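Local atomic coordinates of beta-N-acetylhexosaminidase (Akkermansia muciniphila, PDB entry 6JEA), a protein that hydrolyses terminal non-reducing N-acetylglucosamine and N-acetylgalactosamine residues from beta-linked glycans, including N-glycans and chitobiose. Residues A[249-254]-A[303-308]; A[319-324]-A[339-344]; A[354-359]-A[411-416]. All blocks are in the same frame, centred on the assembly; numbering follows the deposited sequence.

In the fold
All three contacts belong to the catalytic domain of a family 20 glycosyl hydrolase, a TIM-type barrel, and follow one another in series along the chain. Contact 1 pairs strands 251-255 and 303-307, contact 2 pairs strands 320-323 and 342-345, and because strand 303-307 also lies beside strand 320-323 the two form one continuous run of parallel barrel strands, their centres about 10 Å apart. Contact 3, its centre about 26 Å from either of the others, ties the loop after helix 348-351 to the end of helix 407-414. Each touches the bound sugar: Trp307 at the acetamido methyl, Trp324 near O1, Asp354 at O6, so barrel wall and loop both shape the pocket.

Contact 1 (A[249-254]-A[303-308]); sequences SGIVHL and TPQFWY. With NAG (2-acetamido-2-deoxy-beta-D-glucopyranose), chain B.
His253 and Trp307 meet by their rings, which lie oblique with planes 48° apart; His253 NE2 sits over the centre of the indole, while His253 CE1 comes within 3.3 Å of Trp307 NE1. NAG C8 lies over the opposite indole face, toward its rim, 3.6 Å from Trp307 CD1. Backbone bonds join the parallel strands as a ladder: Thr303 N to Gly250 O, Val252 N to Thr303 O at 2.9 Å, Gln305 N to Val252 O, and Leu254 N to Gln305 O. Side chains pack on either face of the pair. With Ile251 CG1 beside the backbone N (chi1 -60°), CG2 stands opposite that N and presses on Gln305 CD at 3.4 Å; on the Val252 side, Leu254 CD1 touches Pro304 CB and Phe306 CE2, each at 4.0 Å, beneath helix 282-299. The polar ends find partners beyond the two segments: Gln305 OE1 bonds Tyr322 OH, Trp307 NE1 bonds Glu187 and His253 ND1 bonds Gly255 N. A leucine in place of Trp307 would probably leave Glu187 without its indole N-H partner and the sugar methyl without a flat wall. The chemistry is consistent with a strand pair ending in an aromatic wall for the acetamido methyl.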
loop_
_atom_site.group_PDB
_atom_site.type_symbol
_atom_site.label_atom_id
_atom_site.label_comp_id
_atom_site.label_asym_id
_atom_site.label_seq_id
_atom_site.Cartn_x
_atom_site.Cartn_y
_atom_site.Cartn_z
ATOM N N SER A 249 13.308 -5.813 -1.671
ATOM C CA SER A 249 12.207 -6.758 -1.508
ATOM C C SER A 249 12.087 -7.694 -2.703
ATOM O O SER A 249 11.577 -8.812 -2.565
ATOM C CB SER A 249 10.890 -6.009 -1.295
ATOM O OG SER A 249 10.488 -5.324 -2.472
ATOM N N GLY A 250 12.553 -7.266 -3.875
ATOM C CA GLY A 250 12.451 -8.089 -5.061
ATOM C C GLY A 250 11.044 -8.307 -5.565
ATOM O O GLY A 250 10.834 -9.176 -6.415
ATOM N N ILE A 251 10.073 -7.552 -5.064
ATOM C CA ILE A 251 8.680 -7.683 -5.473
ATOM C C ILE A 251 8.342 -6.522 -6.395
ATOM O O ILE A 251 8.570 -5.358 -6.047
ATOM C CB ILE A 251 7.742 -7.705 -4.254
ATOM C CG1 ILE A 251 8.071 -8.886 -3.339
ATOM C CG2 ILE A 251 6.302 -7.770 -4.707
ATOM C CD1 ILE A 251 7.237 -8.925 -2.078
ATOM N N VAL A 252 7.798 -6.832 -7.568
ATOM C CA VAL A 252 7.405 -5.823 -8.543
ATOM C C VAL A 252 5.919 -5.995 -8.829
ATOM O O VAL A 252 5.486 -7.056 -9.295
ATOM C CB VAL A 252 8.230 -5.919 -9.835
ATOM C CG1 VAL A 252 7.821 -4.817 -10.807
ATOM C CG2 VAL A 252 9.716 -5.834 -9.524
ATOM N N HIS A 253 5.140 -4.964 -8.523
ATOM C CA HIS A 253 3.722 -4.932 -8.849
ATOM C C HIS A 253 3.579 -4.412 -10.275
ATOM O O HIS A 253 4.003 -3.293 -10.576
ATOM C CB HIS A 253 2.970 -4.045 -7.857
ATOM C CG HIS A 253 1.488 -4.261 -7.839
ATOM N ND1 HIS A 253 0.726 -4.310 -8.986
ATOM C CD2 HIS A 253 0.624 -4.414 -6.807
ATOM C CE1 HIS A 253 -0.542 -4.496 -8.662
ATOM N NE2 HIS A 253 -0.631 -4.562 -7.347
ATOM N N LEU A 254 3.005 -5.231 -11.152
ATOM C CA LEU A 254 2.874 -4.892 -12.562
ATOM C C LEU A 254 1.520 -4.280 -12.900
ATOM O O LEU A 254 1.246 -4.019 -14.075
ATOM C CB LEU A 254 3.110 -6.136 -13.421
ATOM C CG LEU A 254 4.466 -6.823 -13.258
ATOM C CD1 LEU A 254 4.545 -8.055 -14.142
ATOM C CD2 LEU A 254 5.598 -5.859 -13.576
ATOM N N THR A 303 9.850 -11.099 -8.300
ATOM C CA THR A 303 8.571 -11.783 -8.343
ATOM C C THR A 303 7.453 -10.785 -8.612
ATOM O O THR A 303 7.471 -9.667 -8.083
ATOM C CB THR A 303 8.304 -12.547 -7.031
ATOM O OG1 THR A 303 7.046 -13.228 -7.116
ATOM C CG2 THR A 303 8.293 -11.604 -5.834
ATOM N N PRO A 304 6.474 -11.155 -9.436
ATOM C CA PRO A 304 5.406 -10.224 -9.802
ATOM C C PRO A 304 4.199 -10.289 -8.879
ATOM O O PRO A 304 3.885 -11.314 -8.271
ATOM C CB PRO A 304 5.025 -10.697 -11.212
ATOM C CG PRO A 304 5.224 -12.175 -11.141
ATOM C CD PRO A 304 6.401 -12.405 -10.215
ATOM N N GLN A 305 3.519 -9.151 -8.787
ATOM C CA GLN A 305 2.241 -9.052 -8.097
ATOM C C GLN A 305 1.229 -8.405 -9.029
ATOM O O GLN A 305 1.597 -7.636 -9.921
ATOM C CB GLN A 305 2.351 -8.245 -6.805
ATOM C CG GLN A 305 3.071 -8.968 -5.694
ATOM C CD GLN A 305 2.973 -8.229 -4.382
ATOM O OE1 GLN A 305 2.655 -7.040 -4.352
ATOM N NE2 GLN A 305 3.248 -8.926 -3.286
ATOM N N PHE A 306 -0.050 -8.729 -8.833
ATOM C CA PHE A 306 -1.066 -8.238 -9.761
ATOM C C PHE A 306 -2.311 -7.763 -9.025
ATOM O O PHE A 306 -2.640 -8.259 -7.947
ATOM C CB PHE A 306 -1.494 -9.313 -10.772
ATOM C CG PHE A 306 -0.366 -9.874 -11.587
ATOM C CD1 PHE A 306 0.356 -10.966 -11.136
ATOM C CD2 PHE A 306 -0.044 -9.328 -12.816
ATOM C CE1 PHE A 306 1.388 -11.495 -11.889
ATOM C CE2 PHE A 306 0.989 -9.852 -13.573
ATOM C CZ PHE A 306 1.705 -10.937 -13.108
ATOM N N TRP A 307 -3.003 -6.794 -9.624
ATOM C CA TRP A 307 -4.406 -6.572 -9.300
ATOM C C TRP A 307 -5.214 -7.718 -9.898
ATOM O O TRP A 307 -5.144 -7.963 -11.106
ATOM C CB TRP A 307 -4.892 -5.231 -9.845
ATOM C CG TRP A 307 -4.142 -4.035 -9.329
ATOM C CD1 TRP A 307 -3.339 -3.201 -10.052
ATOM C CD2 TRP A 307 -4.127 -3.538 -7.981
ATOM N NE1 TRP A 307 -2.824 -2.218 -9.241
ATOM C CE2 TRP A 307 -3.292 -2.402 -7.965
ATOM C CE3 TRP A 307 -4.736 -3.944 -6.789
ATOM C CZ2 TRP A 307 -3.051 -1.667 -6.803
ATOM C CZ3 TRP A 307 -4.497 -3.212 -5.636
ATOM C CH2 TRP A 307 -3.662 -2.087 -5.652
ATOM N N TYR A 308 -5.967 -8.426 -9.063
ATOM C CA TYR A 308 -6.572 -9.679 -9.497
ATOM C C TYR A 308 -7.632 -9.445 -10.567
ATOM O O TYR A 308 -8.465 -8.540 -10.451
ATOM C CB TYR A 308 -7.183 -10.413 -8.307
ATOM C CG TYR A 308 -7.600 -11.836 -8.609
ATOM C CD1 TYR A 308 -6.732 -12.713 -9.249
ATOM C CD2 TYR A 308 -8.854 -12.307 -8.239
ATOM C CE1 TYR A 308 -7.104 -14.017 -9.519
ATOM C CE2 TYR A 308 -9.236 -13.613 -8.507
ATOM C CZ TYR A 308 -8.355 -14.461 -9.147
ATOM O OH TYR A 308 -8.729 -15.758 -9.413
HETATM C C1 NAG B . -8.801 1.834 -8.605
HETATM C C2 NAG B . -7.905 1.996 -9.837
HETATM C C3 NAG B . -7.058 3.264 -9.726
HETATM C C4 NAG B . -7.919 4.472 -9.386
HETATM C C5 NAG B . -8.772 4.174 -8.160
HETATM C C6 NAG B . -9.720 5.294 -7.807
HETATM C C7 NAG B . -7.203 -0.068 -10.973
HETATM C C8 NAG B . -6.227 -1.204 -10.973
HETATM N N2 NAG B . -7.048 0.833 -9.998
HETATM O O1 NAG B . -9.644 0.744 -8.786
HETATM O O3 NAG B . -6.390 3.481 -10.964
HETATM O O4 NAG B . -7.092 5.597 -9.109
HETATM O O5 NAG B . -9.573 3.013 -8.414
HETATM O O6 NAG B . -10.455 4.990 -6.629
HETATM O O7 NAG B . -8.090 0.030 -11.814
#

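Contact 2 (A[319-324]-A[339-344]). With NAG (2-acetamido-2-deoxy-beta-D-glucopyranose), chain B.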
loop_
_atom_site.group_PDB
_atom_site.type_symbol
_atom_site.label_atom_id
_atom_site.label_comp_id
_atom_site.label_asym_id
_atom_site.label_seq_id
_atom_site.Cartn_x
_atom_site.Cartn_y
_atom_site.Cartn_z
ATOM N N GLU A 319 2.130 -17.088 -7.218
ATOM C CA GLU A 319 2.130 -15.642 -7.377
ATOM C C GLU A 319 1.065 -15.006 -6.482
ATOM O O GLU A 319 0.194 -15.680 -5.924
ATOM C CB GLU A 319 1.907 -15.269 -8.843
ATOM C CG GLU A 319 3.032 -15.725 -9.768
ATOM C CD GLU A 319 2.781 -15.374 -11.224
ATOM O OE1 GLU A 319 1.639 -14.994 -11.560
ATOM O OE2 GLU A 319 3.730 -15.477 -12.034
ATOM N N THR A 320 1.140 -13.682 -6.344
ATOM C CA THR A 320 0.294 -12.944 -5.417
ATOM C C THR A 320 -0.575 -11.935 -6.158
ATOM O O THR A 320 -0.085 -11.158 -6.996
ATOM C CB THR A 320 1.131 -12.241 -4.344
ATOM O OG1 THR A 320 1.811 -13.223 -3.555
ATOM C CG2 THR A 320 0.242 -11.415 -3.430
ATOM N N VAL A 321 -1.866 -11.948 -5.835
ATOM C CA VAL A 321 -2.834 -11.035 -6.420
ATOM C C VAL A 321 -3.552 -10.294 -5.298
ATOM O O VAL A 321 -3.613 -10.749 -4.153
ATOM C CB VAL A 321 -3.841 -11.770 -7.326
ATOM C CG1 VAL A 321 -3.114 -12.447 -8.473
ATOM C CG2 VAL A 321 -4.622 -12.787 -6.522
ATOM N N TYR A 322 -4.091 -9.131 -5.647
ATOM C CA TYR A 322 -4.829 -8.279 -4.726
ATOM C C TYR A 322 -6.309 -8.336 -5.070
ATOM O O TYR A 322 -6.687 -8.111 -6.225
ATOM C CB TYR A 322 -4.349 -6.826 -4.802
ATOM C CG TYR A 322 -2.939 -6.564 -4.319
ATOM C CD1 TYR A 322 -1.837 -7.007 -5.040
ATOM C CD2 TYR A 322 -2.712 -5.837 -3.159
ATOM C CE1 TYR A 322 -0.547 -6.755 -4.606
ATOM C CE2 TYR A 322 -1.426 -5.578 -2.720
ATOM C CZ TYR A 322 -0.348 -6.037 -3.448
ATOM O OH TYR A 322 0.929 -5.781 -3.009
ATOM N N ALA A 323 -7.140 -8.631 -4.075
ATOM C CA ALA A 323 -8.580 -8.475 -4.230
ATOM C C ALA A 323 -8.932 -7.005 -4.049
ATOM O O ALA A 323 -8.580 -6.400 -3.035
ATOM C CB ALA A 323 -9.335 -9.337 -3.219
ATOM N N TRP A 324 -9.615 -6.427 -5.036
ATOM C CA TRP A 324 -9.865 -4.988 -5.023
ATOM C C TRP A 324 -11.259 -4.574 -5.467
ATOM O O TRP A 324 -11.702 -3.490 -5.071
ATOM C CB TRP A 324 -8.835 -4.267 -5.901
ATOM C CG TRP A 324 -8.769 -4.788 -7.309
ATOM C CD1 TRP A 324 -8.218 -5.968 -7.724
ATOM C CD2 TRP A 324 -9.263 -4.142 -8.488
ATOM N NE1 TRP A 324 -8.343 -6.098 -9.084
ATOM C CE2 TRP A 324 -8.981 -4.990 -9.578
ATOM C CE3 TRP A 324 -9.919 -2.932 -8.729
ATOM C CZ2 TRP A 324 -9.332 -4.666 -10.889
ATOM C CZ3 TRP A 324 -10.266 -2.611 -10.031
ATOM C CH2 TRP A 324 -9.972 -3.475 -11.093
ATOM N N ALA A 339 -6.947 -21.872 -7.531
ATOM C CA ALA A 339 -5.868 -21.701 -8.495
ATOM C C ALA A 339 -4.484 -21.685 -7.859
ATOM O O ALA A 339 -3.499 -21.451 -8.566
ATOM C CB ALA A 339 -6.079 -20.411 -9.295
ATOM N N GLY A 340 -4.380 -21.921 -6.554
ATOM C CA GLY A 340 -3.078 -21.952 -5.915
ATOM C C GLY A 340 -2.369 -20.617 -5.867
ATOM O O GLY A 340 -1.135 -20.578 -5.861
ATOM N N LEU A 341 -3.116 -19.520 -5.839
ATOM C CA LEU A 341 -2.559 -18.181 -5.727
ATOM C C LEU A 341 -2.622 -17.698 -4.284
ATOM O O LEU A 341 -3.433 -18.165 -3.483
ATOM C CB LEU A 341 -3.313 -17.202 -6.632
ATOM C CG LEU A 341 -3.286 -17.467 -8.136
ATOM C CD1 LEU A 341 -4.120 -16.429 -8.872
ATOM C CD2 LEU A 341 -1.855 -17.479 -8.648
ATOM N N ASN A 342 -1.749 -16.748 -3.961
ATOM C CA ASN A 342 -1.818 -16.034 -2.696
ATOM C C ASN A 342 -2.566 -14.722 -2.890
ATOM O O ASN A 342 -2.510 -14.104 -3.958
ATOM C CB ASN A 342 -0.423 -15.764 -2.130
ATOM C CG ASN A 342 0.271 -17.027 -1.678
ATOM O OD1 ASN A 342 -0.050 -17.581 -0.628
ATOM N ND2 ASN A 342 1.231 -17.489 -2.468
ATOM N N LEU A 343 -3.267 -14.299 -1.843
ATOM C CA LEU A 343 -4.192 -13.181 -1.941
ATOM C C LEU A 343 -3.903 -12.145 -0.866
ATOM O O LEU A 343 -3.676 -12.483 0.300
ATOM C CB LEU A 343 -5.642 -13.660 -1.819
ATOM C CG LEU A 343 -6.730 -12.603 -1.994
ATOM C CD1 LEU A 343 -6.645 -11.954 -3.367
ATOM C CD2 LEU A 343 -8.086 -13.230 -1.793
ATOM N N ILE A 344 -3.920 -10.880 -1.273
ATOM C CA ILE A 344 -3.865 -9.742 -0.367
ATOM C C ILE A 344 -5.194 -9.007 -0.477
ATOM O O ILE A 344 -5.643 -8.688 -1.585
ATOM C CB ILE A 344 -2.678 -8.822 -0.693
ATOM C CG1 ILE A 344 -1.366 -9.605 -0.603
ATOM C CG2 ILE A 344 -2.648 -7.645 0.253
ATOM C CD1 ILE A 344 -0.138 -8.797 -0.961
HETATM C C1 NAG B . -8.801 1.834 -8.605
HETATM C C2 NAG B . -7.905 1.996 -9.837
HETATM C C3 NAG B . -7.058 3.264 -9.726
HETATM C C4 NAG B . -7.919 4.472 -9.386
HETATM C C5 NAG B . -8.772 4.174 -8.160
HETATM C C6 NAG B . -9.720 5.294 -7.807
HETATM C C7 NAG B . -7.203 -0.068 -10.973
HETATM C C8 NAG B . -6.227 -1.204 -10.973
HETATM N N2 NAG B . -7.048 0.833 -9.998
HETATM O O1 NAG B . -9.644 0.744 -8.786
HETATM O O3 NAG B . -6.390 3.481 -10.964
HETATM O O4 NAG B . -7.092 5.597 -9.109
HETATM O O5 NAG B . -9.573 3.013 -8.414
HETATM O O6 NAG B . -10.455 4.990 -6.629
HETATM O O7 NAG B . -8.090 0.030 -11.814
#
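Ile344 reaches the Tyr322 ring because its CG1 stands anti to the carbonyl carbon (chi1 -59°) and the chain then runs extended to CD1; the Ile344 side chain runs alongside Tyr322, pointing the same way. Ile344 CD1 is 4.1 Å from the Tyr322 ring centroid and 28° off the normal, a CH-pi contact over the face. The same methyl meets Thr320 CG2 at 3.6 Å, so it is held between ring and threonine. On the opposite face of the sheet, Leu343 CG anti to the backbone N (chi1 -176°) swings CD1 back across the neighbouring strand, where it touches Val321 CG2 at 3.8 Å and also packs on Ala323 CB. Val321 CG1 meets Leu341 CD1 at 4.1 Å, and helix 329-339 covers this side through Thr336, Ser332 and Ile333.

The backbones pair in parallel register. Asn342 N bonds Glu319 O, Val321 N bonds Asn342 O at 2.9 Å, Ile344 N bonds Val321 O and Ala323 N bonds Ile344 O. With helix 329-339 between them, the strands form a beta-alpha-beta unit of the barrel, and Gly340, in a Schellman motif, ends that helix just before strand 342-345. Of the buried hydroxyls, that of Tyr322 is taken up by Gln305, and Thr320 OG1 bonds Arg393; Asn342 ND2, on a partly exposed residue, bonds Gly318 O.

Just past strand 320-323, Trp324 turns its ring to the ligand, Trp324 CZ3 lying 3.6 Å from NAG O1, while its NE1 is bonded to Tyr308 O. Mostly apolar side-chain packing over a ladder of four backbone bonds, with tyrosine and threonine hydroxyls satisfied inside the barrel, thus places a substrate-binding tryptophan at the strand's C-terminal end.

Contact 3 (A[354-359]-A[411-416]); sequences DFPQIQ and LYRAYP. With NAG (2-acetamido-2-deoxy-beta-D-glucopyranose), chain B.
Arg413 and Gln357 make the tight part of this contact, each gripping a backbone carbonyl of the opposite segment. Arg413 NH1 bonds Asp354 O at 2.7 Å, with the oxygen near the guanidinium plane, while Pro356 CA lies 3.4 Å above one face of the group. The arginine bends at chi2 (-113°) to get there, and Glu463 makes a salt bridge to its NE while Arg362 O takes a bond from NH2, so the guanidinium is fixed from several directions. Gln357 NE2 bonds Tyr412 O at 2.6 Å, the acceptor lying in the amide plane, and also passes 3.5 Å from Tyr412 CE1. Gln357 OE1 rests against Pro416 CD at 3.4 Å, just after a cis peptide bond.

By contrast, Ile358 and Gln359, the more exposed end of the loop segment, do not pack on the helix end. At the other end, the Asp354 CB points away from the helix segment, and its OD2 accepts a 2.6 Å bond from NAG O6 beside Trp400. The contact thus joins the substrate-binding loop after helix 348-351 to the C-terminal turn of helix 407-414; Leu411 of that helix and Tyr415 just after it pack on helix 106-118, just ahead of helix 417-426.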
loop_
_atom_site.group_PDB
_atom_site.type_symbol
_atom_site.label_atom_id
_atom_site.label_comp_id
_atom_site.label_asym_id
_atom_site.label_seq_id
_atom_site.Cartn_x
_atom_site.Cartn_y
_atom_site.Cartn_z
ATOM N N ASP A 354 -9.126 6.666 -0.553
ATOM C CA ASP A 354 -9.406 7.897 -1.282
ATOM C C ASP A 354 -10.871 8.299 -1.186
ATOM O O ASP A 354 -11.195 9.470 -1.411
ATOM C CB ASP A 354 -9.000 7.763 -2.753
ATOM C CG ASP A 354 -9.612 6.545 -3.430
ATOM O OD1 ASP A 354 -9.725 5.483 -2.778
ATOM O OD2 ASP A 354 -9.971 6.653 -4.626
ATOM N N PHE A 355 -11.753 7.365 -0.842
ATOM C CA PHE A 355 -13.165 7.680 -0.720
ATOM C C PHE A 355 -13.405 8.538 0.520
ATOM O O PHE A 355 -12.681 8.426 1.514
ATOM C CB PHE A 355 -13.999 6.402 -0.633
ATOM C CG PHE A 355 -13.901 5.517 -1.850
ATOM C CD1 PHE A 355 -13.330 5.980 -3.027
ATOM C CD2 PHE A 355 -14.389 4.221 -1.814
ATOM C CE1 PHE A 355 -13.238 5.162 -4.141
ATOM C CE2 PHE A 355 -14.304 3.400 -2.926
ATOM C CZ PHE A 355 -13.724 3.873 -4.092
ATOM N N PRO A 356 -14.414 9.408 0.488
ATOM C CA PRO A 356 -14.719 10.220 1.671
ATOM C C PRO A 356 -15.099 9.342 2.855
ATOM O O PRO A 356 -15.761 8.313 2.702
ATOM C CB PRO A 356 -15.893 11.093 1.213
ATOM C CG PRO A 356 -16.495 10.347 0.055
ATOM C CD PRO A 356 -15.337 9.682 -0.628
ATOM N N GLN A 357 -14.659 9.751 4.044
ATOM C CA GLN A 357 -14.929 8.991 5.256
ATOM C C GLN A 357 -16.201 9.434 5.966
ATOM O O GLN A 357 -16.670 8.725 6.863
ATOM C CB GLN A 357 -13.739 9.089 6.219
ATOM C CG GLN A 357 -13.328 10.508 6.551
ATOM C CD GLN A 357 -11.907 10.592 7.078
ATOM O OE1 GLN A 357 -11.581 10.018 8.120
ATOM N NE2 GLN A 357 -11.048 11.302 6.352
ATOM N N ILE A 358 -16.768 10.579 5.594
ATOM C CA ILE A 358 -18.018 11.067 6.165
ATOM C C ILE A 358 -18.934 11.479 5.021
ATOM O O ILE A 358 -18.505 12.185 4.102
ATOM C CB ILE A 358 -17.787 12.244 7.132
ATOM C CG1 ILE A 358 -16.951 11.793 8.332
ATOM C CG2 ILE A 358 -19.117 12.822 7.596
ATOM C CD1 ILE A 358 -16.647 12.895 9.322
ATOM N N GLN A 359 -20.189 11.027 5.076
ATOM C CA GLN A 359 -21.154 11.350 4.033
ATOM C C GLN A 359 -21.291 12.859 3.887
ATOM O O GLN A 359 -21.438 13.582 4.876
ATOM C CB GLN A 359 -22.511 10.723 4.354
ATOM C CG GLN A 359 -23.550 10.916 3.266
ATOM C CD GLN A 359 -23.184 10.195 1.984
ATOM O OE1 GLN A 359 -22.790 9.030 2.009
ATOM N NE2 GLN A 359 -23.306 10.887 0.856
ATOM N N LEU A 411 -3.137 12.630 4.498
ATOM C CA LEU A 411 -3.318 12.146 5.860
ATOM C C LEU A 411 -4.755 12.315 6.333
ATOM O O LEU A 411 -5.253 11.475 7.093
ATOM C CB LEU A 411 -2.359 12.865 6.811
ATOM C CG LEU A 411 -0.863 12.594 6.619
ATOM C CD1 LEU A 411 -0.052 13.314 7.684
ATOM C CD2 LEU A 411 -0.571 11.106 6.641
ATOM N N TYR A 412 -5.440 13.382 5.906
ATOM C CA TYR A 412 -6.835 13.532 6.303
ATOM C C TYR A 412 -7.671 12.360 5.815
ATOM O O TYR A 412 -8.528 11.852 6.549
ATOM C CB TYR A 412 -7.421 14.844 5.783
ATOM C CG TYR A 412 -8.834 15.069 6.289
ATOM C CD1 TYR A 412 -9.931 14.557 5.604
ATOM C CD2 TYR A 412 -9.066 15.772 7.464
ATOM C CE1 TYR A 412 -11.212 14.742 6.069
ATOM C CE2 TYR A 412 -10.346 15.970 7.934
ATOM C CZ TYR A 412 -11.416 15.452 7.233
ATOM O OH TYR A 412 -12.697 15.645 7.696
ATOM N N ARG A 413 -7.448 11.921 4.575
ATOM C CA ARG A 413 -8.234 10.802 4.065
ATOM C C ARG A 413 -7.714 9.455 4.557
ATOM O O ARG A 413 -8.507 8.527 4.753
ATOM C CB ARG A 413 -8.276 10.832 2.537
ATOM C CG ARG A 413 -9.073 12.001 1.984
ATOM C CD ARG A 413 -10.345 11.553 1.270
ATOM N NE ARG A 413 -11.266 12.672 1.082
ATOM C CZ ARG A 413 -12.294 12.675 0.237
ATOM N NH1 ARG A 413 -12.543 11.619 -0.527
ATOM N NH2 ARG A 413 -13.070 13.746 0.147
ATOM N N ALA A 414 -6.403 9.328 4.781
ATOM C CA ALA A 414 -5.836 8.047 5.188
ATOM C C ALA A 414 -6.133 7.715 6.645
ATOM O O ALA A 414 -6.313 6.540 6.982
ATOM C CB ALA A 414 -4.324 8.041 4.954
ATOM N N TYR A 415 -6.181 8.720 7.515
ATOM C CA TYR A 415 -6.420 8.476 8.925
ATOM C C TYR A 415 -7.757 9.074 9.353
ATOM O O TYR A 415 -8.177 10.106 8.821
ATOM C CB TYR A 415 -5.286 9.060 9.777
ATOM C CG TYR A 415 -4.000 8.288 9.615
ATOM C CD1 TYR A 415 -3.708 7.213 10.443
ATOM C CD2 TYR A 415 -3.096 8.609 8.610
ATOM C CE1 TYR A 415 -2.546 6.492 10.291
ATOM C CE2 TYR A 415 -1.926 7.889 8.447
ATOM C CZ TYR A 415 -1.659 6.831 9.293
ATOM O OH TYR A 415 -0.504 6.105 9.144
ATOM N N PRO A 416 -8.452 8.454 10.320
ATOM C CA PRO A 416 -8.003 7.303 11.109
ATOM C C PRO A 416 -8.387 5.920 10.568
ATOM O O PRO A 416 -8.247 4.950 11.310
ATOM C CB PRO A 416 -8.696 7.540 12.448
ATOM C CG PRO A 416 -10.009 8.149 12.048
ATOM C CD PRO A 416 -9.746 8.967 10.802
HETATM C C1 NAG B . -8.801 1.834 -8.605
HETATM C C2 NAG B . -7.905 1.996 -9.837
HETATM C C3 NAG B . -7.058 3.264 -9.726
HETATM C C4 NAG B . -7.919 4.472 -9.386
HETATM C C5 NAG B . -8.772 4.174 -8.160
HETATM C C6 NAG B . -9.720 5.294 -7.807
HETATM C C7 NAG B . -7.203 -0.068 -10.973
HETATM C C8 NAG B . -6.227 -1.204 -10.973
HETATM N N2 NAG B . -7.048 0.833 -9.998
HETATM O O1 NAG B . -9.644 0.744 -8.786
HETATM O O3 NAG B . -6.390 3.481 -10.964
HETATM O O4 NAG B . -7.092 5.597 -9.109
HETATM O O5 NAG B . -9.573 3.013 -8.414
HETATM O O6 NAG B . -10.455 4.990 -6.629
HETATM O O7 NAG B . -8.090 0.030 -11.814
#